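Local coordinates for protein histone-lysine N-methyltransferase, H3 lysine-9 specific SUVH6 (Arabidopsis thaliana, PDB 6A5K) that probably transfers methyl groups from S-adenosylmethionine to the histone H3 tail and probably recognises methylated DNA through its SRA domain, at residues 11-16 with 84-89; 22-27 with 45-50. The protein carries 1 engineered substitution. All blocks are in the same frame, centred on the assembly; numbering follows the deposited sequence.

Contact 1: 11-16 with 84-89; sequences KETLRL and LNILGI
A 2.8 Å backbone bond from Ile-89 N to Leu-84 O belongs to the turn that ends helix 81-87, next to Ile-86 and Leu-87, the two residues that meet Thr-13 and Leu-14 of helix 5-29. With the weak Gly-88 N to Asn-85 O bond inside it, this is a Schellman motif; Gly-88, at phi 74°, is its C-prime residue. Across the contact the chemistry is apolar. Leu-87 lays its CD1 methyl against the branched end of Leu-14, coming to 3.7 Å from Leu-14 CD2 and 4.0 Å from Leu-14 CD1, and the two side chains cross at about a right angle. Phe-78 of strand 77-78 touches both leucines, and Val-10 adds to the packing on Leu-87. One position along, Thr-13 CG2 and Ile-86 CG2 meet methyl to methyl at 3.7 Å as their side chains pass in opposite directions. Thr-13 CG2 is anti to its own N (OG1 chi1 -60°), which turns the methyl to Ile-86 while OG1 hydrogen-bonds to Lys-9 O one helical turn back. Ile-86 also packs on Phe-17, further along helix 5-29. On the flanks turned away from segment 84-89, Arg-15 forms a salt bridge with Asp-484 and Lys-11 NZ bonds to Ser-458 OG, while Leu-16 packs on Met-417 and Leu-420. With no hydrogen bond between the segments, the SRA domain is held here to the N-terminal helix by shape and hydrophobic burial, whereas the SET domain is joined to that same helix by charged and polar bonds as well as by apolar packing of Leu-16.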
ATOM      1  N   LYS A  11      -1.598   1.017 -11.476  1.00 10.81           N
ATOM      2  CA  LYS A  11      -1.224   1.426 -10.123  1.00 11.28           C
ATOM      3  C   LYS A  11      -1.363   2.937  -9.934  1.00 13.01           C
ATOM      4  O   LYS A  11      -1.877   3.396  -8.915  1.00 15.03           O
ATOM      5  CB  LYS A  11       0.204   0.965  -9.786  1.00 11.49           C
ATOM      6  CG  LYS A  11       0.324  -0.558  -9.662  1.00 14.54           C
ATOM      7  CD  LYS A  11       1.552  -0.982  -8.854  1.00 22.68           C
ATOM      8  CE  LYS A  11       2.850  -0.671  -9.579  1.00 19.61           C
ATOM      9  NZ  LYS A  11       4.024  -1.309  -8.905  1.00 20.26           N
ATOM     10  N   GLU A  12      -0.924   3.708 -10.921  1.00 11.54           N
ATOM     11  CA  GLU A  12      -1.019   5.162 -10.834  1.00 11.70           C
ATOM     12  C   GLU A  12      -2.466   5.651 -10.878  1.00 14.69           C
ATOM     13  O   GLU A  12      -2.797   6.682 -10.285  1.00 13.18           O
ATOM     14  CB  GLU A  12      -0.213   5.815 -11.952  1.00 16.98           C
ATOM     15  CG  GLU A  12       1.293   5.639 -11.770  1.00 21.00           C
ATOM     16  CD  GLU A  12       2.085   6.129 -12.963  1.00 31.95           C
ATOM     17  OE1 GLU A  12       1.473   6.709 -13.880  1.00 33.89           O
ATOM     18  OE2 GLU A  12       3.317   5.931 -12.983  1.00 37.76           O
ATOM     19  N   THR A  13      -3.329   4.922 -11.578  1.00 12.56           N
ATOM     20  CA  THR A  13      -4.742   5.305 -11.625  1.00 13.75           C
ATOM     21  C   THR A  13      -5.376   5.101 -10.252  1.00 13.56           C
ATOM     22  O   THR A  13      -6.123   5.963  -9.767  1.00 13.39           O
ATOM     23  CB  THR A  13      -5.511   4.507 -12.706  1.00 16.47           C
ATOM     24  OG1 THR A  13      -4.930   4.774 -13.990  1.00 15.40           O
ATOM     25  CG2 THR A  13      -6.987   4.906 -12.740  1.00 12.54           C
ATOM     26  N   LEU A  14      -5.067   3.971  -9.615  1.00 10.23           N
ATOM     27  CA  LEU A  14      -5.580   3.728  -8.265  1.00 12.78           C
ATOM     28  C   LEU A  14      -5.001   4.726  -7.258  1.00 14.33           C
ATOM     29  O   LEU A  14      -5.691   5.166  -6.330  1.00 10.68           O
ATOM     30  CB  LEU A  14      -5.278   2.296  -7.813  1.00 14.78           C
ATOM     31  CG  LEU A  14      -5.928   1.158  -8.604  1.00 15.63           C
ATOM     32  CD1 LEU A  14      -5.501  -0.204  -8.037  1.00 21.29           C
ATOM     33  CD2 LEU A  14      -7.428   1.298  -8.592  1.00 14.88           C
ATOM     34  N   ARG A  15      -3.734   5.077  -7.452  1.00 10.31           N
ATOM     35  CA  ARG A  15      -3.045   6.024  -6.577  1.00 14.28           C
ATOM     36  C   ARG A  15      -3.700   7.406  -6.688  1.00 13.31           C
ATOM     37  O   ARG A  15      -3.965   8.078  -5.678  1.00 17.33           O
ATOM     38  CB  ARG A  15      -1.550   6.070  -6.940  1.00 18.39           C
ATOM     39  CG  ARG A  15      -0.641   6.660  -5.888  1.00 24.61           C
ATOM     40  CD  ARG A  15       0.830   6.444  -6.260  1.00 20.77           C
ATOM     41  NE  ARG A  15       1.183   5.027  -6.308  1.00 15.57           N
ATOM     42  CZ  ARG A  15       1.991   4.493  -7.220  1.00 20.95           C
ATOM     43  NH1 ARG A  15       2.526   5.253  -8.163  1.00 20.79           N
ATOM     44  NH2 ARG A  15       2.270   3.197  -7.189  1.00 20.17           N
ATOM     45  N   LEU A  16      -3.981   7.818  -7.922  1.00 11.52           N
ATOM     46  CA  LEU A  16      -4.684   9.067  -8.187  1.00 15.01           C
ATOM     47  C   LEU A  16      -6.067   9.064  -7.528  1.00 15.98           C
ATOM     48  O   LEU A  16      -6.455  10.022  -6.849  1.00 14.01           O
ATOM     49  CB  LEU A  16      -4.814   9.290  -9.695  1.00 18.49           C
ATOM     50  CG  LEU A  16      -5.414  10.617 -10.155  1.00 24.41           C
ATOM     51  CD1 LEU A  16      -4.460  11.775  -9.839  1.00 25.96           C
ATOM     52  CD2 LEU A  16      -5.751  10.563 -11.646  1.00 23.36           C
ATOM     53  N   LEU A  84     -12.954  -1.205  -8.882  1.00 13.03           N
ATOM     54  CA  LEU A  84     -13.166  -2.262  -9.869  1.00 15.66           C
ATOM     55  C   LEU A  84     -13.783  -1.695 -11.143  1.00 13.72           C
ATOM     56  O   LEU A  84     -13.470  -2.142 -12.254  1.00 13.99           O
ATOM     57  CB  LEU A  84     -14.054  -3.368  -9.293  1.00 13.24           C
ATOM     58  CG  LEU A  84     -13.587  -3.990  -7.976  1.00 15.04           C
ATOM     59  CD1 LEU A  84     -14.576  -5.064  -7.515  1.00 16.88           C
ATOM     60  CD2 LEU A  84     -12.180  -4.556  -8.106  1.00 12.32           C
ATOM     61  N   ASN A  85     -14.658  -0.703 -10.989  1.00 14.15           N
ATOM     62  CA  ASN A  85     -15.270  -0.068 -12.155  1.00 16.33           C
ATOM     63  C   ASN A  85     -14.293   0.862 -12.864  1.00 14.92           C
ATOM     64  O   ASN A  85     -14.265   0.935 -14.095  1.00 15.41           O
ATOM     65  CB  ASN A  85     -16.529   0.707 -11.762  1.00 21.39           C
ATOM     66  CG  ASN A  85     -17.230   1.335 -12.962  1.00 37.33           C
ATOM     67  OD1 ASN A  85     -17.702   0.638 -13.865  1.00 38.96           O
ATOM     68  ND2 ASN A  85     -17.303   2.659 -12.973  1.00 48.54           N
ATOM     69  N   ILE A  86     -13.486   1.568 -12.085  1.00 14.89           N
ATOM     70  CA  ILE A  86     -12.513   2.491 -12.661  1.00 17.21           C
ATOM     71  C   ILE A  86     -11.529   1.761 -13.580  1.00 16.67           C
ATOM     72  O   ILE A  86     -11.147   2.276 -14.639  1.00 15.69           O
ATOM     73  CB  ILE A  86     -11.756   3.248 -11.553  1.00 20.14           C
ATOM     74  CG1 ILE A  86     -12.710   4.227 -10.871  1.00 17.57           C
ATOM     75  CG2 ILE A  86     -10.563   4.002 -12.126  1.00 24.86           C
ATOM     76  CD1 ILE A  86     -12.215   4.758  -9.542  1.00 17.14           C
ATOM     77  N   LEU A  87     -11.173   0.539 -13.193  1.00 13.96           N
ATOM     78  CA  LEU A  87     -10.222  -0.277 -13.950  1.00 16.06           C
ATOM     79  C   LEU A  87     -10.880  -1.180 -14.993  1.00 13.89           C
ATOM     80  O   LEU A  87     -10.190  -1.787 -15.818  1.00 14.02           O
ATOM     81  CB  LEU A  87      -9.399  -1.142 -12.991  1.00 12.59           C
ATOM     82  CG  LEU A  87      -8.521  -0.421 -11.969  1.00 16.25           C
ATOM     83  CD1 LEU A  87      -7.729  -1.437 -11.124  1.00 15.81           C
ATOM     84  CD2 LEU A  87      -7.593   0.548 -12.676  1.00 18.80           C
ATOM     85  N   GLY A  88     -12.205  -1.268 -14.958  1.00 14.81           N
ATOM     86  CA  GLY A  88     -12.929  -2.143 -15.864  1.00 15.88           C
ATOM     87  C   GLY A  88     -12.810  -3.615 -15.506  1.00 20.25           C
ATOM     88  O   GLY A  88     -13.004  -4.487 -16.353  1.00 23.63           O
ATOM     89  N   ILE A  89     -12.478  -3.897 -14.250  1.00 16.77           N
ATOM     90  CA  ILE A  89     -12.389  -5.273 -13.759  1.00 16.08           C
ATOM     91  C   ILE A  89     -13.783  -5.863 -13.561  1.00 18.76           C
ATOM     92  O   ILE A  89     -14.041  -7.032 -13.859  1.00 17.71           O
ATOM     93  CB  ILE A  89     -11.631  -5.350 -12.413  1.00 20.01           C
ATOM     94  CG1 ILE A  89     -10.170  -4.939 -12.587  1.00 26.57           C
ATOM     95  CG2 ILE A  89     -11.714  -6.751 -11.815  1.00 26.07           C
ATOM     96  CD1 ILE A  89      -9.423  -4.847 -11.276  1.00 25.04           C
TER

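Contact 2: 22-27 with 45-50; sequences RKILQE and DFEAST
Between segments 22-27 and 45-50 of helices 5-29 and 44-54, the nearest CA atoms are those of Ile-24 and Ala-48, 8.0 Å apart. Ile-24 points at the second helix and does all of the touching from its side. Its CD1 methyl lies 3.8 Å from Glu-47 CB and 4.0 Å from Ala-48 N, so it rests on the helix backbone as well as on the root of the glutamate. The CG2 branch leans on the other end of that side chain, 3.6 Å from Glu-47 OE1. Glu-47 is extended beyond CG (chi2 -170°), which lets the acid lie obliquely across the isoleucine while its OE2 goes on to a salt bridge with Arg-37. Ala-48, too short to add much to Ile-24, packs on Phe-17, Val-20 and Cys-21 of the first helix. Within segment 45-50, Ser-49 OG donates to Asp-45 O at 2.7 Å, and Ser-49 N reaches the same oxygen from the opposite face of its carbonyl plane. On the first helix, Lys-23 NZ bonds to Gln-26 OE1 at 2.9 Å, in the carbonyl plane, and Arg-22 pairs with Asp-319 of the pre-SET region. The isoleucine thus packs against the aliphatic part of the glutamate and one carboxylate oxygen, the acid's charge is met by Arg-37, and no polar bond between the two segments competes with that pairing.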
ATOM      1  N   ARG A  22      -8.792  11.039  -0.421  1.00 16.35           N
ATOM      2  CA  ARG A  22      -8.269  11.519   0.851  1.00 16.57           C
ATOM      3  C   ARG A  22      -8.131  13.040   0.877  1.00 16.84           C
ATOM      4  O   ARG A  22      -8.129  13.645   1.951  1.00 17.30           O
ATOM      5  CB  ARG A  22      -6.938  10.834   1.161  1.00 21.62           C
ATOM      6  CG  ARG A  22      -7.133   9.342   1.473  1.00 22.83           C
ATOM      7  CD  ARG A  22      -5.977   8.731   2.258  1.00 25.32           C
ATOM      8  NE  ARG A  22      -6.339   7.425   2.809  1.00 20.60           N
ATOM      9  CZ  ARG A  22      -6.942   7.247   3.980  1.00 23.72           C
ATOM     10  NH1 ARG A  22      -7.257   8.293   4.734  1.00 16.87           N
ATOM     11  NH2 ARG A  22      -7.235   6.022   4.402  1.00 23.70           N
ATOM     12  N   LYS A  23      -8.040  13.668  -0.291  1.00 15.21           N
ATOM     13  CA  LYS A  23      -8.061  15.131  -0.330  1.00 20.05           C
ATOM     14  C   LYS A  23      -9.476  15.660  -0.055  1.00 21.88           C
ATOM     15  O   LYS A  23      -9.661  16.660   0.651  1.00 22.64           O
ATOM     16  CB  LYS A  23      -7.540  15.648  -1.672  1.00 26.46           C
ATOM     17  CG  LYS A  23      -7.627  17.165  -1.827  1.00 36.29           C
ATOM     18  CD  LYS A  23      -6.737  17.901  -0.829  1.00 40.89           C
ATOM     19  CE  LYS A  23      -5.277  17.498  -0.969  1.00 40.24           C
ATOM     20  NZ  LYS A  23      -4.374  18.426  -0.229  1.00 40.49           N
ATOM     21  N   ILE A  24     -10.479  14.986  -0.611  1.00 22.14           N
ATOM     22  CA  ILE A  24     -11.864  15.350  -0.323  1.00 23.01           C
ATOM     23  C   ILE A  24     -12.142  15.170   1.172  1.00 21.96           C
ATOM     24  O   ILE A  24     -12.756  16.035   1.825  1.00 22.27           O
ATOM     25  CB  ILE A  24     -12.861  14.511  -1.146  1.00 22.54           C
ATOM     26  CG1 ILE A  24     -12.707  14.806  -2.637  1.00 25.72           C
ATOM     27  CG2 ILE A  24     -14.297  14.790  -0.707  1.00 22.99           C
ATOM     28  CD1 ILE A  24     -13.524  13.881  -3.523  1.00 24.01           C
ATOM     29  N   LEU A  25     -11.667  14.054   1.715  1.00 19.24           N
ATOM     30  CA  LEU A  25     -11.846  13.778   3.136  1.00 20.29           C
ATOM     31  C   LEU A  25     -11.122  14.817   3.989  1.00 20.51           C
ATOM     32  O   LEU A  25     -11.637  15.251   5.014  1.00 21.89           O
ATOM     33  CB  LEU A  25     -11.356  12.369   3.477  1.00 23.86           C
ATOM     34  CG  LEU A  25     -11.544  11.911   4.927  1.00 24.25           C
ATOM     35  CD1 LEU A  25     -13.024  11.817   5.273  1.00 22.51           C
ATOM     36  CD2 LEU A  25     -10.865  10.572   5.150  1.00 24.15           C
ATOM     37  N   GLN A  26      -9.930  15.216   3.559  1.00 19.17           N
ATOM     38  CA  GLN A  26      -9.161  16.229   4.272  1.00 22.68           C
ATOM     39  C   GLN A  26      -9.937  17.539   4.319  1.00 21.45           C
ATOM     40  O   GLN A  26      -9.960  18.226   5.341  1.00 22.69           O
ATOM     41  CB  GLN A  26      -7.793  16.443   3.608  1.00 18.64           C
ATOM     42  CG  GLN A  26      -6.875  17.410   4.350  1.00 19.66           C
ATOM     43  CD  GLN A  26      -5.650  17.787   3.528  1.00 25.73           C
ATOM     44  OE1 GLN A  26      -5.757  18.059   2.332  1.00 26.49           O
ATOM     45  NE2 GLN A  26      -4.480  17.794   4.164  1.00 18.16           N
ATOM     46  N   GLU A  27     -10.575  17.877   3.203  1.00 21.65           N
ATOM     47  CA  GLU A  27     -11.346  19.111   3.124  1.00 25.36           C
ATOM     48  C   GLU A  27     -12.589  19.049   4.008  1.00 27.58           C
ATOM     49  O   GLU A  27     -12.986  20.061   4.602  1.00 27.09           O
ATOM     50  CB  GLU A  27     -11.722  19.407   1.674  1.00 31.80           C
ATOM     51  CG  GLU A  27     -10.507  19.705   0.804  1.00 47.93           C
ATOM     52  CD  GLU A  27     -10.844  19.854  -0.666  1.00 62.70           C
ATOM     53  OE1 GLU A  27     -10.241  20.725  -1.329  1.00 65.59           O
ATOM     54  OE2 GLU A  27     -11.708  19.096  -1.157  1.00 67.69           O
ATOM     55  N   ASP A  45     -15.676   8.144  -2.281  1.00 20.24           N
ATOM     56  CA  ASP A  45     -15.357   7.240  -3.388  1.00 22.28           C
ATOM     57  C   ASP A  45     -16.202   7.577  -4.616  1.00 21.50           C
ATOM     58  O   ASP A  45     -15.713   7.564  -5.745  1.00 20.19           O
ATOM     59  CB  ASP A  45     -15.556   5.773  -2.981  1.00 24.33           C
ATOM     60  CG  ASP A  45     -16.956   5.483  -2.464  1.00 30.50           C
ATOM     61  OD1 ASP A  45     -17.539   6.349  -1.776  1.00 33.68           O
ATOM     62  OD2 ASP A  45     -17.471   4.377  -2.744  1.00 24.39           O
ATOM     63  N   PHE A  46     -17.472   7.892  -4.386  1.00 21.76           N
ATOM     64  CA  PHE A  46     -18.371   8.283  -5.461  1.00 23.58           C
ATOM     65  C   PHE A  46     -17.917   9.593  -6.118  1.00 24.65           C
ATOM     66  O   PHE A  46     -17.865   9.704  -7.351  1.00 25.72           O
ATOM     67  CB  PHE A  46     -19.794   8.426  -4.927  1.00 25.72           C
ATOM     68  CG  PHE A  46     -20.837   8.518  -5.996  1.00 32.54           C
ATOM     69  CD1 PHE A  46     -21.485   7.381  -6.445  1.00 38.03           C
ATOM     70  CD2 PHE A  46     -21.182   9.745  -6.547  1.00 36.77           C
ATOM     71  CE1 PHE A  46     -22.457   7.462  -7.427  1.00 40.99           C
ATOM     72  CE2 PHE A  46     -22.151   9.833  -7.531  1.00 37.91           C
ATOM     73  CZ  PHE A  46     -22.791   8.692  -7.969  1.00 40.12           C
ATOM     74  N   GLU A  47     -17.583  10.580  -5.290  1.00 22.86           N
ATOM     75  CA  GLU A  47     -17.148  11.885  -5.783  1.00 22.68           C
ATOM     76  C   GLU A  47     -15.827  11.793  -6.543  1.00 20.79           C
ATOM     77  O   GLU A  47     -15.675  12.394  -7.623  1.00 21.23           O
ATOM     78  CB  GLU A  47     -17.037  12.882  -4.624  1.00 26.17           C
ATOM     79  CG  GLU A  47     -18.368  13.156  -3.937  1.00 33.64           C
ATOM     80  CD  GLU A  47     -18.313  14.320  -2.964  1.00 43.48           C
ATOM     81  OE1 GLU A  47     -17.234  14.934  -2.810  1.00 42.52           O
ATOM     82  OE2 GLU A  47     -19.361  14.624  -2.353  1.00 50.76           O
ATOM     83  N   ALA A  48     -14.884  11.031  -5.989  1.00 17.87           N
ATOM     84  CA  ALA A  48     -13.604  10.804  -6.642  1.00 17.86           C
ATOM     85  C   ALA A  48     -13.799  10.100  -7.976  1.00 19.31           C
ATOM     86  O   ALA A  48     -13.150  10.443  -8.970  1.00 21.10           O
ATOM     87  CB  ALA A  48     -12.670   9.984  -5.739  1.00 21.36           C
ATOM     88  N   SER A  49     -14.691   9.111  -7.987  1.00 20.49           N
ATOM     89  CA  SER A  49     -15.003   8.386  -9.216  1.00 21.92           C
ATOM     90  C   SER A  49     -15.535   9.337 -10.277  1.00 22.39           C
ATOM     91  O   SER A  49     -15.140   9.255 -11.437  1.00 20.59           O
ATOM     92  CB  SER A  49     -16.023   7.266  -8.961  1.00 24.81           C
ATOM     93  OG  SER A  49     -15.494   6.266  -8.105  1.00 25.67           O
ATOM     94  N   THR A  50     -16.444  10.226  -9.882  1.00 24.38           N
ATOM     95  CA  THR A  50     -17.008  11.187 -10.824  1.00 26.76           C
ATOM     96  C   THR A  50     -15.917  12.079 -11.404  1.00 25.23           C
ATOM     97  O   THR A  50     -15.878  12.322 -12.621  1.00 21.70           O
ATOM     98  CB  THR A  50     -18.092  12.062 -10.164  1.00 30.93           C
ATOM     99  OG1 THR A  50     -19.219  11.244  -9.828  1.00 34.23           O
ATOM    100  CG2 THR A  50     -18.539  13.163 -11.109  1.00 41.76           C
TER

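From the N terminus, helix 5-29 supplies the first half of both contacts, residues 11-16 and then 22-27. The chain leaves it, passes through a 14-residue connection without helix or strand and returns as helix 44-54, where contact 2 closes the shorter loop. It then runs on to helix 81-87, and contact 1 closes the longer loop around the first, so contact 2 is nested inside contact 1. Their centres are about 14 Å apart, yet they touch: Ile-86 CD1 lies 3.9 Å from Ser-49 OG. Helix 44-54 and the SRA helix 81-87 therefore pack on one another as well as on the long N-terminal helix, which also bonds to the pre-SET and SET regions.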